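Local coordinates for protein CurH (Lyngbya majuscula, PDB 3KG7) that probably dehydrates beta-hydroxyacyl intermediates on the acyl carrier protein, as the dehydratase domain of the CurH module of the curacin polyketide synthase, at residues C[36-44]-C[161-169]; C[204-214]-C[240-251]. All blocks are in the same frame, centred on the assembly; numbering follows the deposited sequence.

Contact 1. Residues C[36-44]-C[161-169]; sequences PWIGDHRVY and SLVYGPMLQ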
loop_
_atom_site.group_PDB
_atom_site.type_symbol
_atom_site.label_atom_id
_atom_site.label_comp_id
_atom_site.label_asym_id
_atom_site.label_seq_id
_atom_site.Cartn_x
_atom_site.Cartn_y
_atom_site.Cartn_z
ATOM N N PRO C 36 1.698 -24.115 -2.334
ATOM C CA PRO C 36 1.184 -25.467 -2.493
ATOM C C PRO C 36 0.814 -26.155 -1.189
ATOM O O PRO C 36 0.003 -27.078 -1.205
ATOM C CB PRO C 36 2.344 -26.208 -3.165
ATOM C CG PRO C 36 3.530 -25.372 -2.934
ATOM C CD PRO C 36 3.018 -23.974 -2.965
ATOM N N TRP C 37 1.396 -25.714 -0.077
ATOM C CA TRP C 37 1.156 -26.357 1.222
ATOM C C TRP C 37 -0.305 -26.328 1.652
ATOM O O TRP C 37 -0.768 -27.245 2.320
ATOM C CB TRP C 37 2.042 -25.763 2.322
ATOM C CG TRP C 37 1.843 -24.295 2.598
ATOM C CD1 TRP C 37 2.469 -23.251 1.974
ATOM C CD2 TRP C 37 0.980 -23.714 3.583
ATOM N NE1 TRP C 37 2.038 -22.056 2.503
ATOM C CE2 TRP C 37 1.128 -22.313 3.496
ATOM C CE3 TRP C 37 0.089 -24.243 4.531
ATOM C CZ2 TRP C 37 0.423 -21.430 4.322
ATOM C CZ3 TRP C 37 -0.615 -23.362 5.352
ATOM C CH2 TRP C 37 -0.437 -21.969 5.241
ATOM N N ILE C 38 -1.029 -25.283 1.261
ATOM C CA ILE C 38 -2.440 -25.162 1.638
ATOM C C ILE C 38 -3.228 -26.363 1.130
ATOM O O ILE C 38 -4.120 -26.864 1.810
ATOM C CB ILE C 38 -3.080 -23.859 1.134
ATOM C CG1 ILE C 38 -2.252 -22.662 1.594
ATOM C CG2 ILE C 38 -4.529 -23.743 1.620
ATOM C CD1 ILE C 38 -2.608 -21.392 0.899
ATOM N N GLY C 39 -2.871 -26.840 -0.057
ATOM C CA GLY C 39 -3.497 -28.016 -0.639
ATOM C C GLY C 39 -3.357 -29.267 0.200
ATOM O O GLY C 39 -4.082 -30.236 -0.006
ATOM N N ASP C 40 -2.423 -29.252 1.148
ATOM C CA ASP C 40 -2.240 -30.381 2.056
ATOM C C ASP C 40 -2.804 -30.131 3.467
ATOM O O ASP C 40 -2.628 -30.958 4.366
ATOM C CB ASP C 40 -0.775 -30.836 2.079
ATOM C CG ASP C 40 -0.406 -31.706 0.869
ATOM O OD1 ASP C 40 -1.287 -32.396 0.298
ATOM O OD2 ASP C 40 0.784 -31.700 0.490
ATOM N N HIS C 41 -3.475 -28.992 3.654
ATOM C CA HIS C 41 -4.279 -28.750 4.861
ATOM C C HIS C 41 -5.763 -28.727 4.486
ATOM O O HIS C 41 -6.339 -27.666 4.228
ATOM C CB HIS C 41 -3.874 -27.452 5.579
ATOM C CG HIS C 41 -4.632 -27.213 6.849
ATOM N ND1 HIS C 41 -5.759 -26.422 6.906
ATOM C CD2 HIS C 41 -4.444 -27.690 8.103
ATOM C CE1 HIS C 41 -6.226 -26.410 8.143
ATOM N NE2 HIS C 41 -5.443 -27.170 8.890
ATOM N N ARG C 42 -6.373 -29.907 4.456
ATOM C CA ARG C 42 -7.713 -30.058 3.910
ATOM C C ARG C 42 -8.767 -30.251 4.998
ATOM O O ARG C 42 -8.741 -31.244 5.743
ATOM C CB ARG C 42 -7.747 -31.215 2.898
ATOM C CG ARG C 42 -6.683 -31.126 1.795
ATOM C CD ARG C 42 -6.813 -32.234 0.741
ATOM N NE ARG C 42 -7.895 -31.973 -0.216
ATOM C CZ ARG C 42 -7.790 -31.214 -1.308
ATOM N NH1 ARG C 42 -6.648 -30.612 -1.620
ATOM N NH2 ARG C 42 -8.841 -31.044 -2.097
ATOM N N VAL C 43 -9.681 -29.283 5.091
ATOM C CA VAL C 43 -10.888 -29.422 5.916
ATOM C C VAL C 43 -12.107 -29.577 4.992
ATOM O O VAL C 43 -12.298 -28.785 4.066
ATOM C CB VAL C 43 -11.087 -28.234 6.889
ATOM C CG1 VAL C 43 -12.217 -28.526 7.858
ATOM C CG2 VAL C 43 -9.813 -27.958 7.666
ATOM N N TYR C 44 -12.920 -30.598 5.247
ATOM C CA TYR C 44 -14.025 -30.968 4.354
ATOM C C TYR C 44 -13.532 -31.065 2.912
ATOM O O TYR C 44 -14.170 -30.563 1.980
ATOM C CB TYR C 44 -15.194 -29.983 4.471
ATOM C CG TYR C 44 -15.719 -29.847 5.878
ATOM C CD1 TYR C 44 -16.476 -30.867 6.461
ATOM C CD2 TYR C 44 -15.450 -28.704 6.633
ATOM C CE1 TYR C 44 -16.952 -30.751 7.756
ATOM C CE2 TYR C 44 -15.928 -28.577 7.931
ATOM C CZ TYR C 44 -16.678 -29.606 8.486
ATOM O OH TYR C 44 -17.151 -29.489 9.772
ATOM N N SER C 161 -13.282 -34.405 9.961
ATOM C CA SER C 161 -13.088 -33.962 8.564
ATOM C C SER C 161 -11.796 -33.190 8.304
ATOM O O SER C 161 -11.769 -32.273 7.484
ATOM C CB SER C 161 -14.296 -33.160 8.053
ATOM O OG SER C 161 -15.310 -34.012 7.554
ATOM N N LEU C 162 -10.729 -33.572 9.003
ATOM C CA LEU C 162 -9.415 -32.942 8.844
ATOM C C LEU C 162 -8.406 -33.961 8.317
ATOM O O LEU C 162 -8.306 -35.072 8.848
ATOM C CB LEU C 162 -8.931 -32.344 10.173
ATOM C CG LEU C 162 -7.491 -31.795 10.320
ATOM C CD1 LEU C 162 -7.172 -30.624 9.357
ATOM C CD2 LEU C 162 -7.190 -31.374 11.772
ATOM N N VAL C 163 -7.683 -33.597 7.256
ATOM C CA VAL C 163 -6.631 -34.458 6.708
ATOM C C VAL C 163 -5.375 -33.649 6.420
ATOM O O VAL C 163 -5.418 -32.640 5.707
ATOM C CB VAL C 163 -7.068 -35.229 5.417
ATOM C CG1 VAL C 163 -5.991 -36.229 4.984
ATOM C CG2 VAL C 163 -8.391 -35.961 5.615
ATOM N N TYR C 164 -4.263 -34.106 6.988
ATOM C CA TYR C 164 -2.964 -33.473 6.810
ATOM C C TYR C 164 -2.184 -34.183 5.703
ATOM O O TYR C 164 -1.799 -35.338 5.855
ATOM C CB TYR C 164 -2.160 -33.513 8.119
ATOM C CG TYR C 164 -2.684 -32.654 9.263
ATOM C CD1 TYR C 164 -3.200 -33.241 10.421
ATOM C CD2 TYR C 164 -2.634 -31.260 9.205
ATOM C CE1 TYR C 164 -3.668 -32.463 11.486
ATOM C CE2 TYR C 164 -3.099 -30.467 10.269
ATOM C CZ TYR C 164 -3.613 -31.082 11.401
ATOM O OH TYR C 164 -4.076 -30.319 12.450
ATOM N N GLY C 165 -1.961 -33.490 4.590
ATOM C CA GLY C 165 -1.150 -34.021 3.499
ATOM C C GLY C 165 0.345 -33.919 3.775
ATOM O O GLY C 165 0.752 -33.341 4.790
ATOM N N PRO C 166 1.175 -34.475 2.868
ATOM C CA PRO C 166 2.641 -34.561 2.960
ATOM C C PRO C 166 3.350 -33.301 3.474
ATOM O O PRO C 166 4.338 -33.402 4.215
ATOM C CB PRO C 166 3.054 -34.834 1.510
ATOM C CG PRO C 166 1.941 -35.626 0.969
ATOM C CD PRO C 166 0.686 -35.087 1.618
HETATM N N MSE C 167 2.845 -32.135 3.080
HETATM C CA MSE C 167 3.460 -30.857 3.411
HETATM C C MSE C 167 3.030 -30.328 4.778
HETATM O O MSE C 167 3.503 -29.270 5.219
HETATM C CB MSE C 167 3.149 -29.846 2.317
HETATM C CG MSE C 167 4.248 -29.719 1.299
HETATM SE SE MSE C 167 3.670 -28.757 -0.297
HETATM C CE MSE C 167 3.671 -30.226 -1.591
ATOM N N LEU C 168 2.137 -31.070 5.434
ATOM C CA LEU C 168 1.636 -30.728 6.764
ATOM C C LEU C 168 2.049 -31.766 7.808
ATOM O O LEU C 168 1.853 -31.566 9.011
ATOM C CB LEU C 168 0.106 -30.593 6.745
ATOM C CG LEU C 168 -0.605 -29.245 6.528
ATOM C CD1 LEU C 168 -0.474 -28.324 7.730
ATOM C CD2 LEU C 168 -0.156 -28.540 5.269
ATOM N N GLN C 169 2.628 -32.870 7.347
ATOM C CA GLN C 169 3.020 -33.966 8.234
ATOM C C GLN C 169 4.318 -33.665 8.975
ATOM O O GLN C 169 5.380 -34.206 8.653
ATOM C CB GLN C 169 3.097 -35.274 7.455
ATOM C CG GLN C 169 1.724 -35.882 7.221
ATOM C CD GLN C 169 1.705 -36.897 6.103
ATOM O OE1 GLN C 169 2.451 -36.787 5.131
ATOM N NE2 GLN C 169 0.836 -37.890 6.229
#

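Contact 2. Residues C[204-214]-C[240-251]; sequences LIDACTRLTPD and TPSRFYAYVEEP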
loop_
_atom_site.group_PDB
_atom_site.type_symbol
_atom_site.label_atom_id
_atom_site.label_comp_id
_atom_site.label_asym_id
_atom_site.label_seq_id
_atom_site.Cartn_x
_atom_site.Cartn_y
_atom_site.Cartn_z
ATOM N N LEU C 204 4.336 -25.369 10.939
ATOM C CA LEU C 204 5.005 -25.689 12.195
ATOM C C LEU C 204 4.234 -25.191 13.410
ATOM O O LEU C 204 4.151 -25.894 14.421
ATOM C CB LEU C 204 6.417 -25.111 12.206
ATOM C CG LEU C 204 7.403 -25.674 11.184
ATOM C CD1 LEU C 204 8.602 -24.719 11.045
ATOM C CD2 LEU C 204 7.845 -27.072 11.576
ATOM N N ILE C 205 3.683 -23.981 13.330
ATOM C CA ILE C 205 2.880 -23.486 14.449
ATOM C C ILE C 205 1.557 -24.245 14.513
ATOM O O ILE C 205 1.042 -24.502 15.603
ATOM C CB ILE C 205 2.737 -21.918 14.514
ATOM C CG1 ILE C 205 2.108 -21.496 15.853
ATOM C CG2 ILE C 205 1.984 -21.352 13.307
ATOM C CD1 ILE C 205 2.099 -19.993 16.111
ATOM N N ASP C 206 1.039 -24.663 13.361
ATOM C CA ASP C 206 -0.176 -25.465 13.380
ATOM C C ASP C 206 0.034 -26.806 14.040
ATOM O O ASP C 206 -0.829 -27.270 14.772
ATOM C CB ASP C 206 -0.781 -25.693 12.006
ATOM C CG ASP C 206 -2.163 -26.281 12.112
ATOM O OD1 ASP C 206 -3.030 -25.594 12.697
ATOM O OD2 ASP C 206 -2.371 -27.438 11.673
ATOM N N ALA C 207 1.180 -27.421 13.767
ATOM C CA ALA C 207 1.531 -28.712 14.343
ATOM C C ALA C 207 1.513 -28.701 15.866
ATOM O O ALA C 207 1.206 -29.708 16.500
ATOM C CB ALA C 207 2.878 -29.144 13.847
ATOM N N CYS C 208 1.835 -27.559 16.456
ATOM C CA CYS C 208 1.866 -27.426 17.914
ATOM C C CYS C 208 0.508 -27.652 18.569
ATOM O O CYS C 208 0.426 -27.958 19.767
ATOM C CB CYS C 208 2.388 -26.040 18.290
ATOM S SG CYS C 208 4.077 -25.786 17.750
ATOM N N THR C 209 -0.548 -27.505 17.772
ATOM C CA THR C 209 -1.897 -27.431 18.289
ATOM C C THR C 209 -2.617 -28.760 18.131
ATOM O O THR C 209 -3.797 -28.882 18.482
ATOM C CB THR C 209 -2.689 -26.340 17.561
ATOM O OG1 THR C 209 -2.985 -26.778 16.234
ATOM C CG2 THR C 209 -1.893 -25.042 17.498
ATOM N N ARG C 210 -1.894 -29.759 17.625
ATOM C CA ARG C 210 -2.498 -31.021 17.196
ATOM C C ARG C 210 -2.765 -32.060 18.293
ATOM O O ARG C 210 -3.372 -33.093 18.016
ATOM C CB ARG C 210 -1.670 -31.650 16.072
ATOM C CG ARG C 210 -1.788 -30.933 14.748
ATOM C CD ARG C 210 -0.849 -31.514 13.714
ATOM N NE ARG C 210 -0.695 -30.613 12.570
ATOM C CZ ARG C 210 0.109 -30.831 11.528
ATOM N NH1 ARG C 210 0.852 -31.929 11.458
ATOM N NH2 ARG C 210 0.180 -29.940 10.551
ATOM N N LEU C 211 -2.317 -31.805 19.524
ATOM C CA LEU C 211 -2.492 -32.792 20.599
ATOM C C LEU C 211 -2.749 -32.198 21.982
ATOM O O LEU C 211 -2.162 -31.181 22.373
ATOM C CB LEU C 211 -1.310 -33.772 20.652
ATOM C CG LEU C 211 -1.332 -34.948 21.641
ATOM C CD1 LEU C 211 -2.460 -35.935 21.351
ATOM C CD2 LEU C 211 0.006 -35.667 21.653
ATOM N N THR C 212 -3.629 -32.878 22.712
ATOM C CA THR C 212 -4.017 -32.526 24.063
ATOM C C THR C 212 -4.130 -33.855 24.802
ATOM O O THR C 212 -4.468 -34.861 24.172
ATOM C CB THR C 212 -5.399 -31.834 24.072
ATOM O OG1 THR C 212 -5.604 -31.128 22.841
ATOM C CG2 THR C 212 -5.508 -30.856 25.226
ATOM N N PRO C 213 -3.833 -33.881 26.126
ATOM C CA PRO C 213 -4.026 -35.073 26.974
ATOM C C PRO C 213 -5.325 -35.852 26.704
ATOM O O PRO C 213 -5.364 -37.078 26.869
ATOM C CB PRO C 213 -4.060 -34.486 28.387
ATOM C CG PRO C 213 -3.195 -33.291 28.310
ATOM C CD PRO C 213 -3.253 -32.764 26.901
ATOM N N ASP C 214 -6.362 -35.133 26.275
ATOM C CA ASP C 214 -7.699 -35.687 26.080
ATOM C C ASP C 214 -8.187 -35.538 24.636
ATOM O O ASP C 214 -9.312 -35.099 24.399
ATOM C CB ASP C 214 -8.677 -34.993 27.034
ATOM C CG ASP C 214 -8.762 -33.490 26.793
ATOM O OD1 ASP C 214 -7.722 -32.799 26.869
ATOM O OD2 ASP C 214 -9.877 -33.006 26.519
ATOM N N THR C 240 12.240 -21.200 15.363
ATOM C CA THR C 240 12.183 -22.630 15.678
ATOM C C THR C 240 13.416 -23.352 15.140
ATOM O O THR C 240 13.858 -23.081 14.024
ATOM C CB THR C 240 10.921 -23.317 15.110
ATOM O OG1 THR C 240 10.950 -23.262 13.684
ATOM C CG2 THR C 240 9.675 -22.628 15.593
ATOM N N PRO C 241 13.981 -24.272 15.941
ATOM C CA PRO C 241 15.043 -25.137 15.450
ATOM C C PRO C 241 14.462 -26.182 14.497
ATOM O O PRO C 241 13.234 -26.284 14.370
ATOM C CB PRO C 241 15.558 -25.819 16.720
ATOM C CG PRO C 241 14.925 -25.091 17.859
ATOM C CD PRO C 241 13.654 -24.562 17.344
ATOM N N SER C 242 15.332 -26.949 13.841
ATOM C CA SER C 242 14.907 -27.961 12.865
ATOM C C SER C 242 14.028 -29.030 13.507
ATOM O O SER C 242 13.188 -29.642 12.839
ATOM C CB SER C 242 16.127 -28.599 12.197
ATOM O OG SER C 242 17.076 -29.011 13.169
ATOM N N ARG C 243 14.230 -29.232 14.806
ATOM C CA ARG C 243 13.446 -30.167 15.604
ATOM C C ARG C 243 13.155 -29.577 16.990
ATOM O O ARG C 243 14.059 -29.079 17.665
ATOM C CB ARG C 243 14.201 -31.500 15.711
ATOM C CG ARG C 243 13.687 -32.467 16.767
ATOM C CD ARG C 243 14.588 -33.686 16.881
ATOM N NE ARG C 243 14.456 -34.563 15.718
ATOM C CZ ARG C 243 14.979 -35.784 15.631
ATOM N NH1 ARG C 243 15.681 -36.290 16.638
ATOM N NH2 ARG C 243 14.795 -36.504 14.532
ATOM N N PHE C 244 11.888 -29.631 17.397
ATOM C CA PHE C 244 11.449 -29.112 18.696
ATOM C C PHE C 244 10.208 -29.851 19.191
ATOM O O PHE C 244 9.715 -30.765 18.524
ATOM C CB PHE C 244 11.178 -27.609 18.622
ATOM C CG PHE C 244 10.057 -27.234 17.688
ATOM C CD1 PHE C 244 8.780 -26.984 18.179
ATOM C CD2 PHE C 244 10.281 -27.117 16.313
ATOM C CE1 PHE C 244 7.736 -26.630 17.315
ATOM C CE2 PHE C 244 9.244 -26.764 15.445
ATOM C CZ PHE C 244 7.970 -26.520 15.951
ATOM N N TYR C 245 9.701 -29.441 20.351
ATOM C CA TYR C 245 8.592 -30.131 21.002
ATOM C C TYR C 245 7.421 -29.203 21.339
ATOM O O TYR C 245 7.605 -28.002 21.567
ATOM C CB TYR C 245 9.089 -30.841 22.271
ATOM C CG TYR C 245 10.168 -31.878 22.018
ATOM C CD1 TYR C 245 9.837 -33.209 21.758
ATOM C CD2 TYR C 245 11.523 -31.527 22.039
ATOM C CE1 TYR C 245 10.818 -34.161 21.520
ATOM C CE2 TYR C 245 12.516 -32.475 21.802
ATOM C CZ TYR C 245 12.152 -33.788 21.541
ATOM O OH TYR C 245 13.122 -34.733 21.309
ATOM N N ALA C 246 6.218 -29.771 21.359
ATOM C CA ALA C 246 5.033 -29.065 21.830
ATOM C C ALA C 246 4.511 -29.796 23.056
ATOM O O ALA C 246 4.210 -30.990 22.989
ATOM C CB ALA C 246 3.975 -29.002 20.745
ATOM N N TYR C 247 4.403 -29.072 24.167
ATOM C CA TYR C 247 4.129 -29.660 25.475
ATOM C C TYR C 247 2.848 -29.070 26.071
ATOM O O TYR C 247 2.734 -27.857 26.233
ATOM C CB TYR C 247 5.344 -29.398 26.382
ATOM C CG TYR C 247 5.348 -30.082 27.729
ATOM C CD1 TYR C 247 5.056 -31.443 27.854
ATOM C CD2 TYR C 247 5.687 -29.374 28.885
ATOM C CE1 TYR C 247 5.073 -32.074 29.099
ATOM C CE2 TYR C 247 5.712 -30.002 30.141
ATOM C CZ TYR C 247 5.402 -31.346 30.232
ATOM O OH TYR C 247 5.415 -31.970 31.454
ATOM N N VAL C 248 1.879 -29.928 26.372
ATOM C CA VAL C 248 0.630 -29.492 27.006
ATOM C C VAL C 248 0.573 -30.055 28.425
ATOM O O VAL C 248 0.653 -31.268 28.620
ATOM C CB VAL C 248 -0.618 -29.909 26.178
ATOM C CG1 VAL C 248 -1.907 -29.406 26.827
ATOM C CG2 VAL C 248 -0.508 -29.391 24.753
ATOM N N GLU C 249 0.441 -29.166 29.408
ATOM C CA GLU C 249 0.560 -29.540 30.824
ATOM C C GLU C 249 -0.760 -29.928 31.493
ATOM O O GLU C 249 -0.760 -30.701 32.451
ATOM C CB GLU C 249 1.255 -28.430 31.618
ATOM C CG GLU C 249 2.750 -28.328 31.340
ATOM C CD GLU C 249 3.334 -26.967 31.695
ATOM O OE1 GLU C 249 3.296 -26.578 32.882
ATOM O OE2 GLU C 249 3.850 -26.285 30.785
ATOM N N GLU C 250 -1.876 -29.391 31.005
ATOM C CA GLU C 250 -3.196 -29.757 31.541
ATOM C C GLU C 250 -4.232 -30.011 30.440
ATOM O O GLU C 250 -4.125 -29.440 29.353
ATOM C CB GLU C 250 -3.695 -28.744 32.590
ATOM C CG GLU C 250 -3.525 -27.269 32.245
ATOM C CD GLU C 250 -3.955 -26.352 33.385
ATOM O OE1 GLU C 250 -5.153 -26.349 33.738
ATOM O OE2 GLU C 250 -3.096 -25.626 33.926
ATOM N N PRO C 251 -5.216 -30.903 30.708
ATOM C CA PRO C 251 -6.286 -31.186 29.743
ATOM C C PRO C 251 -7.084 -29.943 29.346
ATOM O O PRO C 251 -7.150 -28.973 30.105
ATOM C CB PRO C 251 -7.179 -32.183 30.490
ATOM C CG PRO C 251 -6.272 -32.827 31.479
ATOM C CD PRO C 251 -5.356 -31.732 31.922
#

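Contact 1. Residues C[36-44]-C[161-169]
Arg42 and Val163 form the hydrogen-bonded pair at the middle of a short antiparallel strand pairing, which runs between the two parts of the double hotdog fold. Strand 41-43 lies between 162-164 and 46-47 in this small sheet. Arg42 N donates to Val163 O (3.2 Å) and Val163 N to Arg42 O (3.0 Å). Tyr44 N continues the pairing to Ser161 O, while beyond the strand Gly165 N closes on Asp40 O at 2.6 Å.

The closely packed part holds Asp40 as well as the face with His41, Val43, Leu162 and Tyr164. Asp40 CB lies 3.5 Å from Gly165 CA, its carboxylate crosses the Pro166 ring at about a right angle, and OD2 accepts a weak hydrogen bond from Met167 N. The imidazole of His41, its CG anti to the backbone N (chi1 -177°), runs alongside Tyr164 in the same direction, and Tyr164 CE2 meets it at the ring edge, 3.8 Å from His41 CD2. His41 ND1 is hydrogen-bonded to Val48 O. Leu168 packs against His41, Leu168 CG to His41 CB 3.8 Å, and its CD2 comes to the edge of the Trp37 ring.

The other face is looser. Val163 stands largely in solvent, and the end of Arg42 leads away from it. Arg42 NH2 forms a salt bridge with Asp45, while NH1 donates to Gly39 O (3.1 Å), which lies in the guanidinium plane.

Contact 2. Residues C[204-214]-C[240-251]
The last turn of the buried helix 202-207, with the chain that leaves it, lies across the inner surface of strand 243-248, touching the residues that point inward: Phe244, Ala246 and Val248. No hydrogen bond joins the two segments. The strand instead bonds through its backbone to neighbours 181-186 and 260-268, leaving apolar groups to meet the helix and the chain that follows it.

The Phe244 ring is approached at its edge from two places. Cys208 SG lies in the ring plane, 3.8 Å from Phe244 CE1, a sulfur-aromatic contact, and Leu204 CD2 comes to Phe244 CE2 at 4.1 Å. The other Leu204 branch, CD1, reaches Thr240 OG1. A sheet wrapped round a central helix in this way is the defining feature of the hotdog fold. Next along the strand, the small Ala246 lets the backbone come close, its CB 3.8 Å from Cys208 O.

Where the helix has given way to extended chain, Val248 takes over. Its CG1, anti to the backbone N (chi1 -178°), is turned to Pro213 CD at 3.6 Å, while CG2 faces Leu211 O. The Pro213 ring also rests against Pro251, Pro213 CB to Pro251 CG 4.1 Å. Replacing Pro213 by a glycine would probably leave a gap between Val248 and Pro251 and set the chain there free to flex. Asp214 crosses Pro251 at about a right angle, with OD1 3.6 Å from Pro251 CA and OD2 in a salt bridge to Arg261.

In the fold
The centres of contacts 1 and 2 are about 18 Å apart, yet segments 161-169 and 204-214 touch directly. Arg210 NH1 probably donates to Leu168 O (2.7 Å), and its guanidinium makes a cation-pi contact with Tyr164, whose OH also forms a weak hydrogen bond with Asp206 OD2. Contact 1 brings His41 to the same place to which the helix of contact 2 brings Asp206: His41 CD2 is 4.1 Å from Asp206 OD2. One residue from each part of the double hotdog meeting here is consistent with the histidine-aspartate active site of polyketide synthase dehydratases, with Tyr164 beside both and Arg210 on the Asp206 side.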